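Local coordinates for protein transcription regulator (Lactobacillus plantarum WCFS1, PDB 3CLK) that probably regulates transcription as a dimer of the LacI family type, its periplasmic-binding-protein-like domain likely sensing a small effector, at residues B[119-124]-B[148-153]. Sequence-based numbering, arbitrary orientation.
Sequences LLINEG and KKALKE
I121 reaches from the C-terminal part of helix 109-121 to the flank of helix 138-153, and its terminal methyl does the touching. CD1 stands 3.5 Å from the carbonyl O of A150 and 4.2 Å from its CB, so it meets backbone and side chain of one residue together. With CG1 anti to the carbonyl carbon (chi1 -70°) and CD1 extended beyond it (chi2 168°), the longer branch projects across the gap between the helices. A150 turns its CB toward I121. The nearest CA pair is I121 and L151, 8.3 Å apart. L151 starts off facing away, yet its CD2 branch still lies 4.5 Å from I121 CD1, at the limit of contact. I121 also packs on I128 of strand 128-131, and A150 on Y114, T117 and N118. A Schellman motif ends the helix, with G124 at its C-prime position and G124 N bonded to I121 O at 2.9 Å. K149 and E153 reach E110, by a salt bridge, and Y114, by a hydrogen bond, earlier on helix 109-121. A methyl in van der Waals contact with a backbone carbonyl and a second methyl, burying 89 Å² over both sides, can contribute dispersion and exclusion of water, with nothing to fix a direction.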
ATOM      1  N   LEU B 119     -10.642 -17.186  17.704  1.00 18.84           N
ATOM      2  CA  LEU B 119      -9.257 -17.616  17.553  1.00 20.07           C
ATOM      3  C   LEU B 119      -8.525 -17.403  18.885  1.00 20.87           C
ATOM      4  O   LEU B 119      -7.749 -18.262  19.323  1.00 20.34           O
ATOM      5  CB  LEU B 119      -8.576 -16.828  16.425  1.00 22.83           C
ATOM      6  CG  LEU B 119      -7.209 -17.320  15.926  1.00 24.87           C
ATOM      7  CD1 LEU B 119      -6.893 -16.694  14.573  1.00 23.54           C
ATOM      8  CD2 LEU B 119      -6.126 -16.986  16.952  1.00 23.91           C
ATOM      9  N   LEU B 120      -8.775 -16.266  19.531  1.00 17.41           N
ATOM     10  CA  LEU B 120      -8.144 -15.972  20.817  1.00 17.40           C
ATOM     11  C   LEU B 120      -8.804 -16.792  21.930  1.00 16.75           C
ATOM     12  O   LEU B 120      -8.121 -17.331  22.803  1.00 14.85           O
ATOM     13  CB  LEU B 120      -8.244 -14.470  21.139  1.00 17.86           C
ATOM     14  CG  LEU B 120      -7.447 -13.524  20.225  1.00 19.69           C
ATOM     15  CD1 LEU B 120      -7.788 -12.066  20.530  1.00 21.13           C
ATOM     16  CD2 LEU B 120      -5.965 -13.766  20.425  1.00 17.96           C
ATOM     17  N   ILE B 121     -10.131 -16.894  21.895  1.00 17.64           N
ATOM     18  CA  ILE B 121     -10.851 -17.661  22.906  1.00 17.36           C
ATOM     19  C   ILE B 121     -10.362 -19.108  22.915  1.00 18.91           C
ATOM     20  O   ILE B 121     -10.155 -19.693  23.980  1.00 19.71           O
ATOM     21  CB  ILE B 121     -12.378 -17.648  22.654  1.00 17.66           C
ATOM     22  CG1 ILE B 121     -12.943 -16.250  22.929  1.00 16.80           C
ATOM     23  CG2 ILE B 121     -13.061 -18.668  23.560  1.00 17.09           C
ATOM     24  CD1 ILE B 121     -14.384 -16.056  22.440  1.00 19.19           C
ATOM     25  N   ASN B 122     -10.181 -19.689  21.733  1.00 20.77           N
ATOM     26  CA  ASN B 122      -9.711 -21.068  21.649  1.00 21.74           C
ATOM     27  C   ASN B 122      -8.258 -21.219  22.105  1.00 24.00           C
ATOM     28  O   ASN B 122      -7.791 -22.335  22.375  1.00 21.19           O
ATOM     29  CB  ASN B 122      -9.894 -21.596  20.227  1.00 18.62           C
ATOM     30  CG  ASN B 122     -11.362 -21.744  19.855  1.00 21.13           C
ATOM     31  OD1 ASN B 122     -12.213 -21.918  20.728  1.00 18.38           O
ATOM     32  ND2 ASN B 122     -11.662 -21.694  18.566  1.00 17.18           N
ATOM     33  N   GLU B 123      -7.545 -20.097  22.187  1.00 22.66           N
ATOM     34  CA  GLU B 123      -6.161 -20.109  22.653  1.00 25.48           C
ATOM     35  C   GLU B 123      -6.138 -19.834  24.157  1.00 22.80           C
ATOM     36  O   GLU B 123      -5.076 -19.659  24.750  1.00 23.42           O
ATOM     37  CB  GLU B 123      -5.322 -19.060  21.911  1.00 28.92           C
ATOM     38  CG  GLU B 123      -5.074 -19.405  20.441  1.00 32.89           C
ATOM     39  CD  GLU B 123      -3.676 -19.931  20.176  1.00 37.27           C
ATOM     40  OE1 GLU B 123      -2.728 -19.114  20.121  1.00 39.35           O
ATOM     41  OE2 GLU B 123      -3.521 -21.163  20.025  1.00 40.02           O
ATOM     42  N   GLY B 124      -7.319 -19.778  24.768  1.00 21.52           N
ATOM     43  CA  GLY B 124      -7.394 -19.570  26.204  1.00 21.84           C
ATOM     44  C   GLY B 124      -7.692 -18.176  26.732  1.00 21.66           C
ATOM     45  O   GLY B 124      -7.873 -18.008  27.937  1.00 21.54           O
ATOM     46  N   LYS B 148     -19.015  -9.522  19.708  1.00 21.57           N
ATOM     47  CA  LYS B 148     -19.893  -9.647  20.876  1.00 21.45           C
ATOM     48  C   LYS B 148     -20.581 -11.008  20.943  1.00 20.28           C
ATOM     49  O   LYS B 148     -20.883 -11.499  22.025  1.00 20.04           O
ATOM     50  CB  LYS B 148     -20.948  -8.534  20.882  1.00 21.41           C
ATOM     51  CG  LYS B 148     -20.388  -7.154  21.194  1.00 23.12           C
ATOM     52  CD  LYS B 148     -21.482  -6.091  21.242  1.00 22.49           C
ATOM     53  CE  LYS B 148     -20.866  -4.717  21.456  1.00 25.69           C
ATOM     54  NZ  LYS B 148     -21.884  -3.632  21.561  1.00 24.57           N
ATOM     55  N   LYS B 149     -20.838 -11.603  19.785  1.00 23.28           N
ATOM     56  CA  LYS B 149     -21.463 -12.916  19.731  1.00 25.20           C
ATOM     57  C   LYS B 149     -20.466 -13.952  20.255  1.00 25.44           C
ATOM     58  O   LYS B 149     -20.813 -14.796  21.080  1.00 25.79           O
ATOM     59  CB  LYS B 149     -21.860 -13.262  18.293  1.00 26.21           C
ATOM     60  CG  LYS B 149     -22.483 -14.652  18.142  1.00 29.97           C
ATOM     61  CD  LYS B 149     -23.127 -14.857  16.778  1.00 32.63           C
ATOM     62  CE  LYS B 149     -22.116 -14.814  15.636  1.00 35.43           C
ATOM     63  NZ  LYS B 149     -22.759 -15.084  14.308  1.00 35.78           N
ATOM     64  N   ALA B 150     -19.227 -13.872  19.776  1.00 22.70           N
ATOM     65  CA  ALA B 150     -18.177 -14.794  20.198  1.00 23.24           C
ATOM     66  C   ALA B 150     -18.017 -14.739  21.706  1.00 22.91           C
ATOM     67  O   ALA B 150     -17.882 -15.774  22.364  1.00 24.04           O
ATOM     68  CB  ALA B 150     -16.857 -14.445  19.517  1.00 23.18           C
ATOM     69  N   LEU B 151     -18.052 -13.531  22.256  1.00 23.76           N
ATOM     70  CA  LEU B 151     -17.916 -13.346  23.695  1.00 25.46           C
ATOM     71  C   LEU B 151     -19.090 -13.959  24.454  1.00 28.33           C
ATOM     72  O   LEU B 151     -18.903 -14.633  25.472  1.00 27.57           O
ATOM     73  CB  LEU B 151     -17.812 -11.855  24.037  1.00 22.74           C
ATOM     74  CG  LEU B 151     -16.554 -11.126  23.549  1.00 26.67           C
ATOM     75  CD1 LEU B 151     -16.471  -9.760  24.223  1.00 21.84           C
ATOM     76  CD2 LEU B 151     -15.314 -11.944  23.879  1.00 21.07           C
ATOM     77  N   LYS B 152     -20.301 -13.723  23.958  1.00 29.08           N
ATOM     78  CA  LYS B 152     -21.489 -14.260  24.602  1.00 30.19           C
ATOM     79  C   LYS B 152     -21.521 -15.782  24.574  1.00 28.73           C
ATOM     80  O   LYS B 152     -21.899 -16.415  25.557  1.00 28.78           O
ATOM     81  CB  LYS B 152     -22.749 -13.695  23.943  1.00 33.49           C
ATOM     82  CG  LYS B 152     -23.016 -12.243  24.311  1.00 39.05           C
ATOM     83  CD  LYS B 152     -23.338 -12.103  25.798  1.00 43.65           C
ATOM     84  CE  LYS B 152     -23.464 -10.639  26.220  1.00 45.56           C
ATOM     85  NZ  LYS B 152     -24.452  -9.890  25.396  1.00 44.04           N
ATOM     86  N   GLU B 153     -21.130 -16.372  23.449  1.00 28.16           N
ATOM     87  CA  GLU B 153     -21.116 -17.823  23.329  1.00 27.44           C
ATOM     88  C   GLU B 153     -20.051 -18.437  24.244  1.00 28.60           C
ATOM     89  O   GLU B 153     -20.109 -19.625  24.579  1.00 29.34           O
ATOM     90  CB  GLU B 153     -20.882 -18.226  21.875  1.00 27.91           C
ATOM     91  CG  GLU B 153     -22.079 -17.944  20.964  1.00 28.30           C
ATOM     92  CD  GLU B 153     -21.871 -18.447  19.552  1.00 28.76           C
ATOM     93  OE1 GLU B 153     -21.003 -19.319  19.353  1.00 31.31           O
ATOM     94  OE2 GLU B 153     -22.586 -17.990  18.637  1.00 31.43           O
TER